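Local coordinates for DUF5063 domain-containing protein (Bacteroides fragilis, PDB 3NRH) that is of unknown function but folds as a predominantly alpha-helical protein of the DUF5063 family, with two subunits in the assembly, at residues K11-F16 with D140-C145; T37-T42 with S85-K90; L48-A53 with K156-M161; T69-E74 with D118-I123. All blocks are in the same frame, centred on the assembly; numbering follows the deposited sequence.

Overall arrangement
From the N terminus, helix 11-28 comes first, and its opening turns meet helix 135-169 in contact 1, which closes the longest loop of the four, 123 residues between its segments. Contacts 2 and 4 lie wholly within that loop. Contact 2 brings helix 35-54 to the C-terminal end of helix 73-87. Contact 3 joins the later turns of helix 35-54 to helix 135-169, crossing contacts 1 and 2 along the chain but enclosing contact 4, where the lead-in to helix 73-87 packs on helix 112-131; contacts 2 and 4 also cross. Contacts 1 and 2 lie about 28 Å apart between centres, on opposite sides of the chain's centre, while contact 3 touches both 1 and 4.

Contact 1 (K11-F16 with D140-C145); sequences KNVIEF and DSLAIC
Cys145 presents its sulfur to the rim of the Phe16 ring, a sulfur-aromatic contact made at the edge and not over a face. The SG atom of Cys145 lies 5.3 Å from the centroid of the Phe16 ring and 80° off the ring normal, so it sits almost in the ring plane. Its nearest approach is beside the CE2-CZ bond, 4.1 Å from Phe16 CZ, where the C-H groups of these two atoms face the sulfur, a large, polarisable atom. Both side chains leave their helices with the gamma atom anti to the backbone N (chi1 178° for Phe16 and -173° for Cys145), and the length of the phenyl group does much of the bridging that the short cysteine cannot. One turn earlier on each helix comes an aliphatic pair, Val13 CG2 against Leu142 CD2 at 3.8 Å, where the two branched chains cross obliquely. The spacing of three residues on both sides, Val13 to Phe16 and Leu142 to Cys145, is that of one face of an alpha helix, and the arrangement is ordinary interhelical packing within a predominantly helical bundle. Helix 11-28 thus lays its first turns on the early part of helix 135-169, with the CA atoms of Val13 and Leu142 8.6 Å apart. All four residues are buried, which suits their apolar or weakly polar character. Other helices complete the surroundings: Phe16 also packs on Leu49 and Ala53 of helix 35-54, while Val13 rests on Phe130 and Leu142 on Phe126, both from helix 112-131.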
# COMPACT_ATOMS: atom_id res chain seq x y z
N LYS A 11 20.85 -4.25 3.23
CA LYS A 11 20.40 -3.25 2.26
C LYS A 11 18.92 -2.91 2.45
O LYS A 11 18.51 -1.77 2.26
CB LYS A 11 20.64 -3.76 0.84
CG LYS A 11 19.78 -4.96 0.44
CD LYS A 11 20.22 -5.55 -0.89
CE LYS A 11 19.19 -6.51 -1.46
NZ LYS A 11 18.86 -7.62 -0.52
N ASN A 12 18.13 -3.92 2.81
CA ASN A 12 16.70 -3.74 3.02
C ASN A 12 16.45 -2.96 4.31
O ASN A 12 15.47 -2.22 4.42
CB ASN A 12 16.01 -5.10 3.08
CG ASN A 12 16.01 -5.81 1.74
OD1 ASN A 12 16.17 -7.03 1.67
ND2 ASN A 12 15.84 -5.05 0.66
N VAL A 13 17.33 -3.14 5.29
CA VAL A 13 17.18 -2.43 6.55
C VAL A 13 17.40 -0.94 6.32
O VAL A 13 16.63 -0.10 6.80
CB VAL A 13 18.18 -2.95 7.60
CG1 VAL A 13 18.15 -2.06 8.83
CG2 VAL A 13 17.83 -4.38 7.98
N ILE A 14 18.44 -0.60 5.57
CA ILE A 14 18.76 0.80 5.26
C ILE A 14 17.60 1.52 4.57
O ILE A 14 17.23 2.63 4.96
CB ILE A 14 20.01 0.89 4.35
CG1 ILE A 14 21.19 0.21 5.04
CG2 ILE A 14 20.32 2.35 4.03
CD1 ILE A 14 21.50 0.77 6.41
N GLU A 15 17.02 0.89 3.56
CA GLU A 15 15.91 1.51 2.85
C GLU A 15 14.70 1.66 3.76
O GLU A 15 13.94 2.62 3.63
CB GLU A 15 15.54 0.69 1.61
CG GLU A 15 16.66 0.61 0.59
CD GLU A 15 16.18 0.21 -0.78
OE1 GLU A 15 15.40 -0.76 -0.88
OE2 GLU A 15 16.59 0.87 -1.76
N PHE A 16 14.51 0.72 4.69
CA PHE A 16 13.39 0.81 5.62
C PHE A 16 13.62 2.01 6.54
O PHE A 16 12.70 2.80 6.80
CB PHE A 16 13.29 -0.46 6.47
CG PHE A 16 12.18 -0.42 7.49
CD1 PHE A 16 10.85 -0.33 7.09
CD2 PHE A 16 12.47 -0.44 8.85
CE1 PHE A 16 9.82 -0.26 8.04
CE2 PHE A 16 11.46 -0.38 9.80
CZ PHE A 16 10.13 -0.28 9.40
N ASP A 140 18.01 -5.13 18.35
CA ASP A 140 16.80 -5.45 19.09
C ASP A 140 15.63 -4.54 18.77
O ASP A 140 14.49 -5.00 18.69
CB ASP A 140 17.09 -5.45 20.60
CG ASP A 140 17.83 -6.71 21.03
OD1 ASP A 140 18.28 -7.46 20.14
OD2 ASP A 140 17.96 -6.95 22.25
N SER A 141 15.89 -3.25 18.57
CA SER A 141 14.81 -2.32 18.23
C SER A 141 14.23 -2.71 16.87
O SER A 141 13.03 -2.62 16.65
CB SER A 141 15.31 -0.87 18.21
OG SER A 141 16.30 -0.64 17.22
N LEU A 142 15.10 -3.17 15.97
CA LEU A 142 14.66 -3.60 14.64
C LEU A 142 13.79 -4.85 14.77
O LEU A 142 12.70 -4.93 14.20
CB LEU A 142 15.87 -3.92 13.75
CG LEU A 142 15.52 -4.51 12.39
CD1 LEU A 142 14.73 -3.49 11.59
CD2 LEU A 142 16.80 -4.90 11.65
N ALA A 143 14.28 -5.83 15.53
CA ALA A 143 13.54 -7.07 15.74
C ALA A 143 12.15 -6.79 16.32
O ALA A 143 11.16 -7.38 15.89
CB ALA A 143 14.32 -8.00 16.68
N ILE A 144 12.08 -5.91 17.31
CA ILE A 144 10.80 -5.56 17.93
C ILE A 144 9.86 -4.91 16.92
O ILE A 144 8.69 -5.27 16.82
CB ILE A 144 11.01 -4.60 19.11
CG1 ILE A 144 11.69 -5.34 20.26
CG2 ILE A 144 9.66 -4.03 19.57
CD1 ILE A 144 12.04 -4.46 21.44
N CYS A 145 10.38 -3.94 16.17
CA CYS A 145 9.58 -3.26 15.17
C CYS A 145 9.05 -4.24 14.13
O CYS A 145 7.88 -4.18 13.74
CB CYS A 145 10.41 -2.17 14.49
SG CYS A 145 9.47 -1.12 13.37

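Contact 2 (T37-T42 with S85-K90); sequences TFVDTT and SILAEK
Helix segment 37-42 faces the last turn of helix 73-87, with the CA atoms of Phe38 and Ile86 8.1 Å apart, just before the chain breaks from helical geometry at Ala88, whose phi is positive (55°). Across this gap the packing is purely apolar. Ile86 directs its CG2 branch at the root of the Phe38 side chain, 4.1 Å from Phe38 CB and as far from CG, and the two chains cross at a slant. Farther out, the branch point of Leu87 comes near the ring, Phe38 CE2 to Leu87 CG being 4.3 Å. The CD2 methyl of Leu87 then reaches on to CG2 of Val39, so this leucine spans two neighbouring residues of the opposing helix. A phenylalanine suits the place because its root meets Ile86 and its length carries CE2 to Leu87. Within its own helix the ring has a polar companion: Thr42 OG1 stands 3.7 Å above the plane of the Phe38 ring, over its centre. The same hydroxyl donates to Phe38 O at 2.7 Å, from above the carbonyl plane, while Thr42 N reaches that oxygen from the opposite face; Phe38 O is gripped twice, and the OG1 bond holds the hydroxyl over the ring, which suits threonine to a buried position. Phe26 of helix 11-28 meets the Phe38 ring with nearly parallel planes. At the helix end, Arg35 bonds through NE to Ile86 O and through NH2 forms a salt bridge with Glu89. The end of helix 73-87 packs on helix 35-54 through apolar side chains, as in a helical bundle.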
# COMPACT_ATOMS: atom_id res chain seq x y z
N THR A 37 -2.80 18.20 0.94
CA THR A 37 -1.39 17.83 0.87
C THR A 37 -1.09 16.67 1.81
O THR A 37 -0.34 15.75 1.47
CB THR A 37 -0.49 19.02 1.23
OG1 THR A 37 -0.80 20.12 0.37
CG2 THR A 37 0.98 18.65 1.06
N PHE A 38 -1.69 16.71 3.00
CA PHE A 38 -1.50 15.66 3.99
C PHE A 38 -1.99 14.31 3.46
O PHE A 38 -1.28 13.31 3.51
CB PHE A 38 -2.26 15.99 5.28
CG PHE A 38 -2.13 14.93 6.33
CD1 PHE A 38 -0.96 14.79 7.06
CD2 PHE A 38 -3.17 14.03 6.55
CE1 PHE A 38 -0.82 13.77 8.00
CE2 PHE A 38 -3.04 13.01 7.50
CZ PHE A 38 -1.86 12.88 8.22
N VAL A 39 -3.22 14.30 2.96
CA VAL A 39 -3.81 13.08 2.44
C VAL A 39 -3.05 12.52 1.24
O VAL A 39 -2.74 11.33 1.21
CB VAL A 39 -5.29 13.30 2.05
CG1 VAL A 39 -5.85 12.07 1.33
CG2 VAL A 39 -6.11 13.58 3.31
N ASP A 40 -2.75 13.37 0.27
CA ASP A 40 -2.03 12.93 -0.93
C ASP A 40 -0.68 12.30 -0.61
O ASP A 40 -0.31 11.27 -1.18
CB ASP A 40 -1.81 14.09 -1.90
CG ASP A 40 -3.09 14.58 -2.53
OD1 ASP A 40 -4.03 13.77 -2.66
OD2 ASP A 40 -3.15 15.77 -2.92
N THR A 41 0.07 12.94 0.29
CA THR A 41 1.40 12.45 0.64
C THR A 41 1.39 11.17 1.48
O THR A 41 2.22 10.28 1.27
CB THR A 41 2.20 13.51 1.40
OG1 THR A 41 2.25 14.71 0.62
CG2 THR A 41 3.62 13.01 1.66
N THR A 42 0.45 11.08 2.41
CA THR A 42 0.36 9.90 3.26
C THR A 42 0.04 8.67 2.42
O THR A 42 0.49 7.56 2.73
CB THR A 42 -0.71 10.07 4.36
OG1 THR A 42 -0.43 11.27 5.11
CG2 THR A 42 -0.69 8.88 5.31
N SER A 85 -7.01 17.20 14.10
CA SER A 85 -7.39 18.55 13.69
C SER A 85 -7.25 18.76 12.19
O SER A 85 -8.07 19.44 11.57
CB SER A 85 -6.54 19.59 14.43
OG SER A 85 -6.75 19.51 15.83
N ILE A 86 -6.22 18.17 11.60
CA ILE A 86 -5.98 18.28 10.16
C ILE A 86 -7.09 17.59 9.38
O ILE A 86 -7.61 18.13 8.40
CB ILE A 86 -4.63 17.63 9.75
CG1 ILE A 86 -3.47 18.25 10.53
CG2 ILE A 86 -4.41 17.79 8.25
CD1 ILE A 86 -3.23 19.71 10.23
N LEU A 87 -7.45 16.38 9.82
CA LEU A 87 -8.48 15.59 9.16
C LEU A 87 -9.91 16.05 9.45
O LEU A 87 -10.79 15.91 8.60
CB LEU A 87 -8.32 14.11 9.54
CG LEU A 87 -7.14 13.40 8.88
CD1 LEU A 87 -6.95 12.04 9.53
CD2 LEU A 87 -7.42 13.25 7.39
N ALA A 88 -10.14 16.62 10.63
CA ALA A 88 -11.46 17.11 11.04
C ALA A 88 -12.50 16.00 10.92
O ALA A 88 -12.27 14.89 11.36
CB ALA A 88 -11.86 18.30 10.18
N GLU A 89 -13.66 16.29 10.33
CA GLU A 89 -14.71 15.28 10.15
C GLU A 89 -14.26 14.04 9.35
O GLU A 89 -14.93 13.01 9.38
CB GLU A 89 -15.97 15.91 9.51
CG GLU A 89 -15.82 17.35 8.99
CD GLU A 89 -15.20 17.43 7.59
OE1 GLU A 89 -15.66 16.68 6.68
OE2 GLU A 89 -14.28 18.26 7.41
N LYS A 90 -13.14 14.16 8.64
CA LYS A 90 -12.56 13.07 7.82
C LYS A 90 -11.83 12.02 8.65
O LYS A 90 -11.47 10.95 8.16
CB LYS A 90 -11.51 13.63 6.86
CG LYS A 90 -11.83 13.49 5.41
CD LYS A 90 -12.90 14.48 5.05
CE LYS A 90 -14.22 13.86 4.57
NZ LYS A 90 -14.82 14.87 3.66

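Contact 3 (L48-A53 with K156-M161); sequences LLYLKA and KLVNTM
Van der Waals packing supplies the whole of the direct contact, with Tyr50 and Leu157 at its middle, their CA atoms 7.4 Å apart. Leu157 straddles the base of the tyrosine: both of its methyls lie 3.9 Å from Tyr50 CB, CD1 also lying beside the backbone N of Tyr50 while CD2 goes on to ring atom CD1. Leu157 CB points toward the other helix, and with CG anti to the backbone N (chi1 -175°) the fork reaches the base of Tyr50. Leu49 adds its CD2 methyl to Leu157 CD1, at 4.1 Å. Farther up the ring, Val158 CG1 comes within 3.8 Å of Tyr50 CE1. The branched chains of Leu157 and Val158 suit this place by lining one side of the tyrosine, from CB along to CE1. The short helix segments run nearly antiparallel, at 155° with a closest axis approach of 10.7 Å, a common pairing in a helical bundle; here it lies about 8 Å from the centre of the chain. Around it, Leu157 also packs on Ile119 of helix 112-131.

Polar bonding lies at the margins. Tyr50 carries its hydroxyl past the aliphatic cluster to His165 of the second subunit, bonding with ND1 there, so the aromatic residue serves both the fold of its own chain and the subunit interface. Thr160 keeps its polarity inside its helix: OG1 donates to Lys156 O at 2.7 Å, tilted 31° from the carbonyl plane, and Thr160 N approaches the same oxygen from the opposite face. Lys156 O thus accepts twice, and the OG1 bond satisfies the buried hydroxyl.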
# COMPACT_ATOMS: atom_id res chain seq x y z
N LEU A 48 4.84 2.64 0.61
CA LEU A 48 6.28 2.43 0.54
C LEU A 48 6.77 1.89 1.88
O LEU A 48 7.64 1.02 1.93
CB LEU A 48 7.01 3.74 0.21
CG LEU A 48 8.53 3.61 0.04
CD1 LEU A 48 8.87 2.58 -1.02
CD2 LEU A 48 9.09 4.97 -0.33
N LEU A 49 6.20 2.39 2.97
CA LEU A 49 6.58 1.94 4.31
C LEU A 49 6.20 0.47 4.48
O LEU A 49 6.97 -0.32 5.02
CB LEU A 49 5.89 2.80 5.37
CG LEU A 49 6.17 2.50 6.85
CD1 LEU A 49 7.65 2.70 7.15
CD2 LEU A 49 5.33 3.43 7.72
N TYR A 50 5.02 0.10 3.99
CA TYR A 50 4.56 -1.28 4.09
C TYR A 50 5.48 -2.19 3.28
O TYR A 50 5.90 -3.25 3.76
CB TYR A 50 3.13 -1.40 3.55
CG TYR A 50 2.53 -2.77 3.77
CD1 TYR A 50 1.83 -3.07 4.93
CD2 TYR A 50 2.75 -3.80 2.84
CE1 TYR A 50 1.35 -4.36 5.17
CE2 TYR A 50 2.28 -5.09 3.08
CZ TYR A 50 1.58 -5.36 4.24
OH TYR A 50 1.16 -6.65 4.48
N LEU A 51 5.78 -1.78 2.06
CA LEU A 51 6.65 -2.56 1.19
C LEU A 51 8.03 -2.78 1.80
O LEU A 51 8.53 -3.91 1.83
CB LEU A 51 6.79 -1.86 -0.16
CG LEU A 51 7.74 -2.48 -1.18
CD1 LEU A 51 7.34 -3.91 -1.47
CD2 LEU A 51 7.71 -1.64 -2.46
N LYS A 52 8.65 -1.72 2.29
CA LYS A 52 9.98 -1.85 2.89
C LYS A 52 9.96 -2.71 4.15
O LYS A 52 10.90 -3.46 4.41
CB LYS A 52 10.55 -0.46 3.19
CG LYS A 52 10.84 0.36 1.94
CD LYS A 52 11.75 -0.40 0.97
CE LYS A 52 11.86 0.29 -0.38
NZ LYS A 52 12.61 -0.55 -1.36
N ALA A 53 8.88 -2.63 4.93
CA ALA A 53 8.78 -3.44 6.14
C ALA A 53 8.66 -4.91 5.73
O ALA A 53 9.26 -5.79 6.35
CB ALA A 53 7.56 -3.02 6.95
N LYS A 156 -2.84 -1.88 10.94
CA LYS A 156 -3.28 -0.50 11.13
C LYS A 156 -2.92 0.33 9.90
O LYS A 156 -3.68 1.21 9.50
CB LYS A 156 -2.64 0.10 12.38
CG LYS A 156 -3.15 -0.50 13.68
CD LYS A 156 -2.46 0.11 14.88
CE LYS A 156 -2.96 -0.50 16.19
NZ LYS A 156 -4.42 -0.29 16.39
N LEU A 157 -1.76 0.04 9.31
CA LEU A 157 -1.30 0.76 8.13
C LEU A 157 -2.25 0.53 6.95
O LEU A 157 -2.69 1.48 6.30
CB LEU A 157 0.13 0.33 7.77
CG LEU A 157 0.82 1.07 6.61
CD1 LEU A 157 2.32 0.83 6.67
CD2 LEU A 157 0.26 0.59 5.27
N VAL A 158 -2.57 -0.73 6.66
CA VAL A 158 -3.47 -1.01 5.54
C VAL A 158 -4.88 -0.47 5.78
O VAL A 158 -5.54 -0.00 4.85
CB VAL A 158 -3.52 -2.52 5.22
CG1 VAL A 158 -2.17 -2.99 4.70
CG2 VAL A 158 -3.91 -3.31 6.45
N ASN A 159 -5.35 -0.53 7.02
CA ASN A 159 -6.68 -0.02 7.35
C ASN A 159 -6.70 1.49 7.12
O ASN A 159 -7.67 2.03 6.58
CB ASN A 159 -7.04 -0.29 8.82
CG ASN A 159 -7.29 -1.76 9.10
OD1 ASN A 159 -7.53 -2.55 8.19
ND2 ASN A 159 -7.24 -2.13 10.37
N THR A 160 -5.63 2.16 7.52
CA THR A 160 -5.53 3.61 7.36
C THR A 160 -5.45 3.99 5.89
O THR A 160 -6.01 5.00 5.47
CB THR A 160 -4.30 4.17 8.10
OG1 THR A 160 -4.39 3.83 9.49
CG2 THR A 160 -4.23 5.68 7.96
N MSE A 161 -4.74 3.18 5.11
CA MSE A 161 -4.61 3.44 3.68
C MSE A 161 -5.99 3.40 3.03
O MSE A 161 -6.30 4.22 2.17
CB MSE A 161 -3.73 2.39 3.02
CG MSE A 161 -2.28 2.78 2.91
SE MSE A 161 -1.34 1.46 1.86
CE MSE A 161 -1.87 2.06 0.11

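Contact 4 (T69-E74 with D118-I123); sequences TYVTEE and DIYQDI
Here a loop packs on the flank of a helix: residues 69-72, which lead into helix 73-87, lie against the middle of helix 112-131 in a partly buried apolar contact. Val71 carries it. Its CA lies 5.9 Å from that of Gln121, close enough for the CG2 methyl to press on the helix backbone itself, 3.8 Å from Gln121 CA. The other methyl, CG1, meets Gln121 CG at 3.8 Å. A small beta-branched residue fits because its two methyls diverge, one to the backbone and one to the side chain it crosses at about a right angle. Gln121 is equally apt: its extended chain offers methylene carbon to the valine near the base and carries the amide on beyond. Towards the preceding residue of the helix, Val71 CG2 also comes within 4.0 Å of ring atom CE2 of Tyr120. The Tyr120 ring extends from CG anti to the backbone N (chi1 175°), which brings its far end towards the loop, where OH lies 4.2 Å from Tyr70 CE2. That hydroxyl has its hydrogen-bonding partner elsewhere, in Glu28 of helix 11-28. The amide nitrogens of Tyr70 and Val71 both bond Asp125 OD1, which holds the loop backbone there, and Thr72 follows at the N-cap position, its OG1 bonding Ile75 N. Helix 112-131 therefore holds the loop on one flank, while Ile119 and Ile123 of its segment pack on helices 11-28 and 135-169.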
# COMPACT_ATOMS: atom_id res chain seq x y z
N THR A 69 13.40 4.12 24.73
CA THR A 69 12.11 4.41 24.13
C THR A 69 12.03 5.91 23.91
O THR A 69 12.66 6.68 24.63
CB THR A 69 10.96 3.96 25.05
OG1 THR A 69 10.99 2.54 25.20
CG2 THR A 69 9.61 4.36 24.47
N TYR A 70 11.28 6.33 22.90
CA TYR A 70 11.14 7.75 22.62
C TYR A 70 9.75 8.27 22.93
O TYR A 70 9.57 9.25 23.65
CB TYR A 70 11.45 8.06 21.15
CG TYR A 70 11.25 9.52 20.80
CD1 TYR A 70 12.29 10.44 20.90
CD2 TYR A 70 9.99 9.99 20.41
CE1 TYR A 70 12.09 11.80 20.62
CE2 TYR A 70 9.78 11.34 20.13
CZ TYR A 70 10.83 12.24 20.23
OH TYR A 70 10.62 13.57 19.92
N VAL A 71 8.75 7.59 22.36
CA VAL A 71 7.36 8.01 22.51
C VAL A 71 6.78 7.92 23.92
O VAL A 71 6.68 6.85 24.51
CB VAL A 71 6.45 7.23 21.54
CG1 VAL A 71 5.01 7.70 21.68
CG2 VAL A 71 6.93 7.42 20.11
N THR A 72 6.40 9.08 24.44
CA THR A 72 5.80 9.20 25.76
C THR A 72 4.31 9.47 25.53
O THR A 72 3.88 9.70 24.40
CB THR A 72 6.39 10.38 26.55
OG1 THR A 72 6.11 11.61 25.87
CG2 THR A 72 7.90 10.22 26.68
N GLU A 73 3.52 9.44 26.60
CA GLU A 73 2.09 9.70 26.46
C GLU A 73 1.85 11.09 25.87
O GLU A 73 0.95 11.28 25.05
CB GLU A 73 1.39 9.59 27.83
CG GLU A 73 -0.12 9.75 27.77
CD GLU A 73 -0.78 8.76 26.83
OE1 GLU A 73 -0.52 7.55 26.97
OE2 GLU A 73 -1.57 9.19 25.97
N GLU A 74 2.65 12.06 26.30
CA GLU A 74 2.51 13.43 25.82
C GLU A 74 2.81 13.54 24.32
O GLU A 74 2.09 14.21 23.58
CB GLU A 74 3.44 14.36 26.61
CG GLU A 74 3.27 15.84 26.30
CD GLU A 74 1.87 16.35 26.61
OE1 GLU A 74 1.27 15.88 27.60
OE2 GLU A 74 1.38 17.24 25.88
N ASP A 118 -0.53 5.43 16.41
CA ASP A 118 -0.13 4.10 16.87
C ASP A 118 1.04 3.57 16.04
O ASP A 118 2.00 3.03 16.59
CB ASP A 118 -1.30 3.10 16.77
CG ASP A 118 -2.32 3.29 17.87
OD1 ASP A 118 -2.05 4.05 18.82
OD2 ASP A 118 -3.40 2.67 17.78
N ILE A 119 0.96 3.72 14.72
CA ILE A 119 2.03 3.25 13.84
C ILE A 119 3.29 4.04 14.17
O ILE A 119 4.39 3.48 14.28
CB ILE A 119 1.64 3.46 12.35
CG1 ILE A 119 0.41 2.61 12.02
CG2 ILE A 119 2.81 3.10 11.44
CD1 ILE A 119 -0.18 2.91 10.65
N TYR A 120 3.12 5.35 14.34
CA TYR A 120 4.22 6.25 14.68
C TYR A 120 4.95 5.78 15.94
O TYR A 120 6.18 5.83 16.01
CB TYR A 120 3.67 7.67 14.89
CG TYR A 120 4.69 8.69 15.36
CD1 TYR A 120 5.48 9.39 14.44
CD2 TYR A 120 4.85 8.97 16.71
CE1 TYR A 120 6.41 10.35 14.87
CE2 TYR A 120 5.78 9.92 17.15
CZ TYR A 120 6.55 10.61 16.23
OH TYR A 120 7.48 11.53 16.67
N GLN A 121 4.20 5.34 16.95
CA GLN A 121 4.83 4.88 18.18
C GLN A 121 5.85 3.78 17.89
O GLN A 121 6.97 3.82 18.40
CB GLN A 121 3.79 4.36 19.16
CG GLN A 121 4.34 4.10 20.56
CD GLN A 121 3.28 3.63 21.53
OE1 GLN A 121 2.18 4.19 21.57
NE2 GLN A 121 3.60 2.62 22.33
N ASP A 122 5.49 2.81 17.07
CA ASP A 122 6.43 1.74 16.76
C ASP A 122 7.58 2.19 15.86
O ASP A 122 8.73 1.85 16.10
CB ASP A 122 5.72 0.55 16.11
CG ASP A 122 5.42 -0.56 17.11
OD1 ASP A 122 6.38 -1.07 17.75
OD2 ASP A 122 4.24 -0.92 17.27
N ILE A 123 7.26 2.96 14.82
CA ILE A 123 8.30 3.42 13.90
C ILE A 123 9.28 4.40 14.54
O ILE A 123 10.49 4.27 14.40
CB ILE A 123 7.68 4.07 12.64
CG1 ILE A 123 6.66 3.12 12.01
CG2 ILE A 123 8.79 4.41 11.63
CD1 ILE A 123 7.25 1.78 11.60